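Local atomic coordinates of putative sugar isomerase (Parabacteroides distasonis, PDB entry 3LMZ), a protein that probably isomerises or epimerises a sugar within a xylose isomerase-like TIM barrel, its substrate and exact reaction being unestablished. Residues Pro82-Ser87 / His132-Asp137; Glu89-Ala94 / Tyr112-Tyr117. All blocks are in the same frame, centred on the assembly; numbering follows the deposited sequence.

Contact 1 (Pro82-Ser87 / His132-Asp137). With CIT (citric acid), chain B.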
loop_
_atom_site.group_PDB
_atom_site.type_symbol
_atom_site.label_atom_id
_atom_site.label_comp_id
_atom_site.label_asym_id
_atom_site.label_seq_id
_atom_site.Cartn_x
_atom_site.Cartn_y
_atom_site.Cartn_z
ATOM N N PRO A 82 23.452 6.755 1.319
ATOM C CA PRO A 82 24.671 6.845 2.115
ATOM C C PRO A 82 25.980 6.509 1.402
ATOM O O PRO A 82 26.074 5.570 0.643
ATOM C CB PRO A 82 24.443 5.825 3.229
ATOM C CG PRO A 82 22.914 5.666 3.329
ATOM C CD PRO A 82 22.382 5.971 1.961
ATOM N N ILE A 83 27.006 7.289 1.697
ATOM C CA ILE A 83 28.373 7.078 1.232
ATOM C C ILE A 83 29.247 6.855 2.472
ATOM O O ILE A 83 29.344 7.743 3.317
ATOM C CB ILE A 83 28.939 8.289 0.426
ATOM C CG1 ILE A 83 28.056 8.619 -0.800
ATOM C CG2 ILE A 83 30.401 7.983 0.015
ATOM C CD1 ILE A 83 28.387 9.907 -1.513
ATOM N N TYR A 84 29.845 5.684 2.595
ATOM C CA TYR A 84 30.739 5.366 3.684
ATOM C C TYR A 84 32.079 6.070 3.387
ATOM O O TYR A 84 32.544 6.048 2.215
ATOM C CB TYR A 84 30.956 3.872 3.805
ATOM C CG TYR A 84 29.801 3.143 4.456
ATOM C CD1 TYR A 84 28.552 3.051 3.867
ATOM C CD2 TYR A 84 29.941 2.603 5.723
ATOM C CE1 TYR A 84 27.493 2.401 4.532
ATOM C CE2 TYR A 84 28.899 1.937 6.376
ATOM C CZ TYR A 84 27.692 1.807 5.760
ATOM O OH TYR A 84 26.635 1.122 6.396
HETATM N N MSE A 85 32.675 6.668 4.406
HETATM C CA MSE A 85 33.901 7.451 4.260
HETATM C C MSE A 85 34.903 7.084 5.345
HETATM O O MSE A 85 34.651 7.375 6.501
HETATM C CB MSE A 85 33.598 8.947 4.288
HETATM C CG MSE A 85 32.569 9.316 3.281
HETATM SE SE MSE A 85 32.026 11.213 3.327
HETATM C CE MSE A 85 30.283 10.933 2.581
ATOM N N LYS A 86 36.032 6.490 4.978
ATOM C CA LYS A 86 37.027 6.042 5.969
ATOM C C LYS A 86 38.382 6.775 5.833
ATOM O O LYS A 86 39.342 6.414 6.513
ATOM C CB LYS A 86 37.238 4.544 5.886
ATOM C CG LYS A 86 37.884 4.084 4.575
ATOM C CD LYS A 86 38.091 2.526 4.592
ATOM C CE LYS A 86 38.442 1.940 3.217
ATOM N NZ LYS A 86 37.414 2.180 2.167
ATOM N N SER A 87 38.461 7.767 4.963
ATOM C CA SER A 87 39.668 8.565 4.826
ATOM C C SER A 87 39.320 9.951 4.328
ATOM O O SER A 87 38.230 10.160 3.739
ATOM C CB SER A 87 40.572 7.872 3.802
ATOM O OG SER A 87 40.050 8.049 2.504
ATOM N N HIS A 132 24.075 8.438 8.646
ATOM C CA HIS A 132 23.081 7.337 8.733
ATOM C C HIS A 132 23.349 6.445 9.942
ATOM O O HIS A 132 24.266 5.641 9.914
ATOM C CB HIS A 132 23.024 6.492 7.441
ATOM C CG HIS A 132 21.859 5.557 7.426
ATOM N ND1 HIS A 132 21.834 4.367 6.738
ATOM C CD2 HIS A 132 20.658 5.641 8.054
ATOM C CE1 HIS A 132 20.677 3.759 6.943
ATOM N NE2 HIS A 132 19.936 4.502 7.743
ATOM N N LEU A 133 22.454 6.533 10.921
ATOM C CA LEU A 133 22.542 5.682 12.121
ATOM C C LEU A 133 22.100 4.279 11.753
ATOM O O LEU A 133 21.301 4.087 10.864
ATOM C CB LEU A 133 21.761 6.294 13.272
ATOM C CG LEU A 133 20.234 6.317 13.138
ATOM C CD1 LEU A 133 19.586 5.012 13.693
ATOM C CD2 LEU A 133 19.532 7.558 13.783
ATOM N N HIS A 134 22.640 3.289 12.483
ATOM C CA HIS A 134 22.685 1.904 12.011
ATOM C C HIS A 134 22.157 0.827 12.923
ATOM O O HIS A 134 22.107 -0.327 12.485
ATOM C CB HIS A 134 24.106 1.548 11.608
ATOM C CG HIS A 134 24.485 2.104 10.281
ATOM N ND1 HIS A 134 25.722 2.645 10.036
ATOM C CD2 HIS A 134 23.794 2.167 9.112
ATOM C CE1 HIS A 134 25.764 3.059 8.774
ATOM N NE2 HIS A 134 24.618 2.760 8.185
ATOM N N GLY A 135 21.711 1.187 14.114
ATOM C CA GLY A 135 21.102 0.235 15.035
ATOM C C GLY A 135 22.085 -0.628 15.783
ATOM O O GLY A 135 23.308 -0.438 15.733
ATOM N N PRO A 136 21.540 -1.568 16.540
ATOM C CA PRO A 136 22.308 -2.264 17.543
ATOM C C PRO A 136 23.322 -3.255 17.014
ATOM O O PRO A 136 24.166 -3.651 17.818
ATOM C CB PRO A 136 21.251 -3.001 18.358
ATOM C CG PRO A 136 20.131 -3.236 17.390
ATOM C CD PRO A 136 20.136 -1.976 16.529
ATOM N N ASP A 137 23.291 -3.626 15.747
ATOM C CA ASP A 137 24.300 -4.579 15.179
ATOM C C ASP A 137 25.663 -3.911 14.843
ATOM O O ASP A 137 26.665 -4.619 14.600
ATOM C CB ASP A 137 23.776 -5.232 13.895
ATOM C CG ASP A 137 22.550 -6.115 14.122
ATOM O OD1 ASP A 137 22.628 -7.076 14.903
ATOM O OD2 ASP A 137 21.519 -5.838 13.495
HETATM C C1 CIT B . 21.011 0.282 6.337
HETATM O O1 CIT B . 19.919 -0.217 6.728
HETATM O O2 CIT B . 21.743 0.859 7.195
HETATM C C2 CIT B . 21.461 0.146 4.888
HETATM C C3 CIT B . 22.212 1.362 4.365
HETATM O O7 CIT B . 21.453 2.591 4.357
HETATM C C4 CIT B . 22.529 0.954 2.922
HETATM C C5 CIT B . 23.202 2.020 2.130
HETATM O O3 CIT B . 22.544 2.715 1.354
HETATM O O4 CIT B . 24.434 2.221 2.281
HETATM C C6 CIT B . 23.540 1.656 5.096
HETATM O O5 CIT B . 24.369 0.701 5.245
HETATM O O6 CIT B . 23.735 2.840 5.574
#

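Contact 2 (Glu89-Ala94 / Tyr112-Tyr117)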
loop_
_atom_site.group_PDB
_atom_site.type_symbol
_atom_site.label_atom_id
_atom_site.label_comp_id
_atom_site.label_asym_id
_atom_site.label_seq_id
_atom_site.Cartn_x
_atom_site.Cartn_y
_atom_site.Cartn_z
ATOM N N GLU A 89 40.565 11.408 1.801
ATOM C CA GLU A 89 40.413 11.334 0.335
ATOM C C GLU A 89 38.969 10.928 -0.051
ATOM O O GLU A 89 38.389 11.486 -0.991
ATOM C CB GLU A 89 41.396 10.343 -0.300
ATOM C CG GLU A 89 41.369 10.344 -1.830
ATOM C CD GLU A 89 41.579 8.960 -2.435
ATOM O OE1 GLU A 89 42.757 8.541 -2.584
ATOM O OE2 GLU A 89 40.555 8.302 -2.763
ATOM N N GLU A 90 38.393 9.955 0.646
ATOM C CA GLU A 90 37.019 9.563 0.331
ATOM C C GLU A 90 36.058 10.714 0.577
ATOM O O GLU A 90 35.067 10.851 -0.130
ATOM C CB GLU A 90 36.630 8.304 1.142
ATOM C CG GLU A 90 37.337 7.052 0.606
ATOM C CD GLU A 90 36.967 5.761 1.357
ATOM O OE1 GLU A 90 36.053 5.771 2.212
ATOM O OE2 GLU A 90 37.574 4.696 1.030
ATOM N N ILE A 91 36.306 11.470 1.639
ATOM C CA ILE A 91 35.473 12.619 1.958
ATOM C C ILE A 91 35.608 13.643 0.822
ATOM O O ILE A 91 34.643 14.233 0.343
ATOM C CB ILE A 91 35.764 13.185 3.314
ATOM C CG1 ILE A 91 35.519 12.122 4.385
ATOM C CG2 ILE A 91 34.883 14.473 3.557
ATOM C CD1 ILE A 91 36.004 12.524 5.763
ATOM N N ASP A 92 36.856 13.925 0.447
ATOM C CA ASP A 92 37.115 14.856 -0.670
ATOM C C ASP A 92 36.345 14.442 -1.912
ATOM O O ASP A 92 35.730 15.292 -2.625
ATOM C CB ASP A 92 38.613 14.907 -1.060
ATOM C CG ASP A 92 39.502 15.586 -0.032
ATOM O OD1 ASP A 92 39.005 16.299 0.845
ATOM O OD2 ASP A 92 40.745 15.385 -0.118
ATOM N N ARG A 93 36.443 13.163 -2.256
ATOM C CA ARG A 93 35.754 12.650 -3.437
ATOM C C ARG A 93 34.223 12.749 -3.329
ATOM O O ARG A 93 33.536 13.091 -4.321
ATOM C CB ARG A 93 36.193 11.239 -3.765
ATOM C CG ARG A 93 37.595 11.251 -4.313
ATOM C CD ARG A 93 38.120 9.910 -4.599
ATOM N NE ARG A 93 39.457 10.020 -5.164
ATOM C CZ ARG A 93 40.204 8.982 -5.513
ATOM N NH1 ARG A 93 39.737 7.746 -5.359
ATOM N NH2 ARG A 93 41.424 9.186 -6.013
ATOM N N ALA A 94 33.685 12.499 -2.126
ATOM C CA ALA A 94 32.220 12.554 -1.943
ATOM C C ALA A 94 31.650 13.973 -2.080
ATOM O O ALA A 94 30.615 14.156 -2.662
ATOM C CB ALA A 94 31.854 11.955 -0.574
ATOM N N TYR A 112 34.438 8.083 13.053
ATOM C CA TYR A 112 34.339 9.149 14.087
ATOM C C TYR A 112 35.487 10.143 14.011
ATOM O O TYR A 112 35.287 11.324 14.171
ATOM C CB TYR A 112 34.381 8.544 15.517
ATOM C CG TYR A 112 33.116 7.858 15.990
ATOM C CD1 TYR A 112 31.891 8.471 15.958
ATOM C CD2 TYR A 112 33.179 6.609 16.606
ATOM C CE1 TYR A 112 30.754 7.830 16.374
ATOM C CE2 TYR A 112 32.025 5.965 17.076
ATOM C CZ TYR A 112 30.809 6.586 16.948
ATOM O OH TYR A 112 29.610 6.021 17.381
ATOM N N GLU A 113 36.690 9.641 13.809
ATOM C CA GLU A 113 37.869 10.520 13.827
ATOM C C GLU A 113 37.901 11.495 12.680
ATOM O O GLU A 113 38.725 12.417 12.661
ATOM C CB GLU A 113 39.179 9.702 13.890
ATOM C CG GLU A 113 39.581 8.920 12.671
ATOM C CD GLU A 113 38.906 7.542 12.513
ATOM O OE1 GLU A 113 38.044 7.134 13.358
ATOM O OE2 GLU A 113 39.280 6.845 11.505
ATOM N N LEU A 114 37.071 11.258 11.680
ATOM C CA LEU A 114 36.949 12.119 10.515
ATOM C C LEU A 114 35.894 13.197 10.605
ATOM O O LEU A 114 35.766 14.013 9.673
ATOM C CB LEU A 114 36.744 11.301 9.236
ATOM C CG LEU A 114 37.865 10.334 8.871
ATOM C CD1 LEU A 114 37.457 9.419 7.718
ATOM C CD2 LEU A 114 39.171 11.105 8.574
ATOM N N LEU A 115 35.149 13.258 11.712
ATOM C CA LEU A 115 34.153 14.300 11.885
ATOM C C LEU A 115 34.704 15.735 11.788
ATOM O O LEU A 115 34.096 16.608 11.156
ATOM C CB LEU A 115 33.385 14.082 13.175
ATOM C CG LEU A 115 32.364 12.917 13.080
ATOM C CD1 LEU A 115 31.872 12.566 14.469
ATOM C CD2 LEU A 115 31.229 13.176 12.149
ATOM N N PRO A 116 35.901 15.997 12.352
ATOM C CA PRO A 116 36.472 17.339 12.124
ATOM C C PRO A 116 36.694 17.683 10.637
ATOM O O PRO A 116 36.496 18.813 10.180
ATOM C CB PRO A 116 37.802 17.271 12.878
ATOM C CG PRO A 116 37.561 16.232 13.953
ATOM C CD PRO A 116 36.675 15.184 13.324
ATOM N N TYR A 117 37.093 16.688 9.842
ATOM C CA TYR A 117 37.256 16.916 8.420
ATOM C C TYR A 117 35.922 17.144 7.704
ATOM O O TYR A 117 35.804 17.993 6.821
ATOM C CB TYR A 117 38.048 15.754 7.805
ATOM C CG TYR A 117 38.642 16.105 6.448
ATOM C CD1 TYR A 117 39.756 16.909 6.369
ATOM C CD2 TYR A 117 38.128 15.602 5.274
ATOM C CE1 TYR A 117 40.340 17.257 5.170
ATOM C CE2 TYR A 117 38.682 15.951 4.030
ATOM C CZ TYR A 117 39.831 16.750 4.003
ATOM O OH TYR A 117 40.410 17.140 2.791
#

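Contact 1 (Pro82-Ser87 / His132-Asp137)
Pro82 and His132 meet at the mouth of the barrel, their strands separated by one other, the proline CG lying 3.8 Å from His132 ND1, while further along the two segments Tyr84 and His134 reach for each other from opposite directions. Their rings are nearly parallel, planes at 10°, but slid so far apart that they barely overlap; Tyr84 OH comes 3.2 Å from His134 NE2. A citrate, probably from the crystallisation liquor, links Tyr84, His132 and His134 by hydrogen bonds, with Pro82 lying against it. Its carboxylate oxygen O6 takes two, from His132 ND1 at 2.7 Å and from His134 NE2 at 2.8 Å, and the partner oxygen O5 accepts one from Tyr84 OH at 2.6 Å. With CG anti to its backbone N (chi1 -169°), the His132 ring turns its ND1 edge to the citrate, and NE2 is held by Asp163. The His132 carbonyl O sits over one face of the His134 ring. Replacing His132 with alanine would probably leave O6 with His134 alone from this pair and Asp163 without its imidazole mate. Lys50, His166 and Glu231 also bind the citrate, a polar pocket at the C-terminal strand ends, where TIM barrels carry their active sites.

Contact 2 (Glu89-Ala94 / Tyr112-Tyr117)
Ile91 and Tyr117 mark the closest backbone approach, their CA atoms 8.0 Å apart, where a turn of helix 88-101 faces the 3-10 turn at 112-114 and the first turn of helix 115-125. The gap is bridged by side chains. Ile91 sets out toward the other segment, and its CD1 methyl lands between two partners, 3.8 Å from Leu114 CB and 3.8 Å from Tyr117 CD2. Leu114 crosses the isoleucine at a slant and brings its own CD1 alongside the same methyl. Tyr117 slides past Ile91 in the opposite direction, so the aliphatic chain runs along the edge of the ring, with Ile91 CB in the ring plane and CG2 packed against CD2. Placing CG anti to the backbone N (chi1 -162°) sends the Tyr117 ring out across the groove, and its hydroxyl arrives at the next residue of the facing helix.

There Tyr117 OH donates a short hydrogen bond, 2.5 Å, to Asp92 OD1. The oxygen receives it on its syn lone pair, the side of OD2, and lies at the edge of the phenol ring, in its plane. The two side chains meet at about a right angle, and the carboxylate is turned 51° from the ring. Asp92 OD1 also forms a salt bridge with Lys121, one turn further along the tyrosine's helix, while Val118 and Lys121 touch Ile91 from that helix too.

The chemistry is therefore split: an apolar seam around Ile91, and beside it a polar group in which one carboxylate oxygen takes both a phenol and an ammonium. Lys121 probably helps keep Asp92 ionised and so an acceptor for the phenol, and the bond probably helps hold the tyrosine ring in place between the two neighbouring helices.

Along the chain the order is 82-87, 89-94, 112-117, 132-137, so both segments of contact 2 fall between those of contact 1. Strand 76-85 runs through Pro82 and Tyr84 and leads almost directly into helix 88-101, while strand 105-110 lies between strands 76-85 and 128-132, all parallel, in the barrel sheet. The centres are about 13 Å apart: contact 1 sits at the barrel's mouth, contact 2 on the outer layer of helices. They touch where Leu114 CD1 packs 3.4 Å from Ser87 N, and Met85 packs onto Ile91. Contact 2 thus joins the helices of two successive beta-alpha units, and contact 1 joins the first unit's strand to the end of the third's.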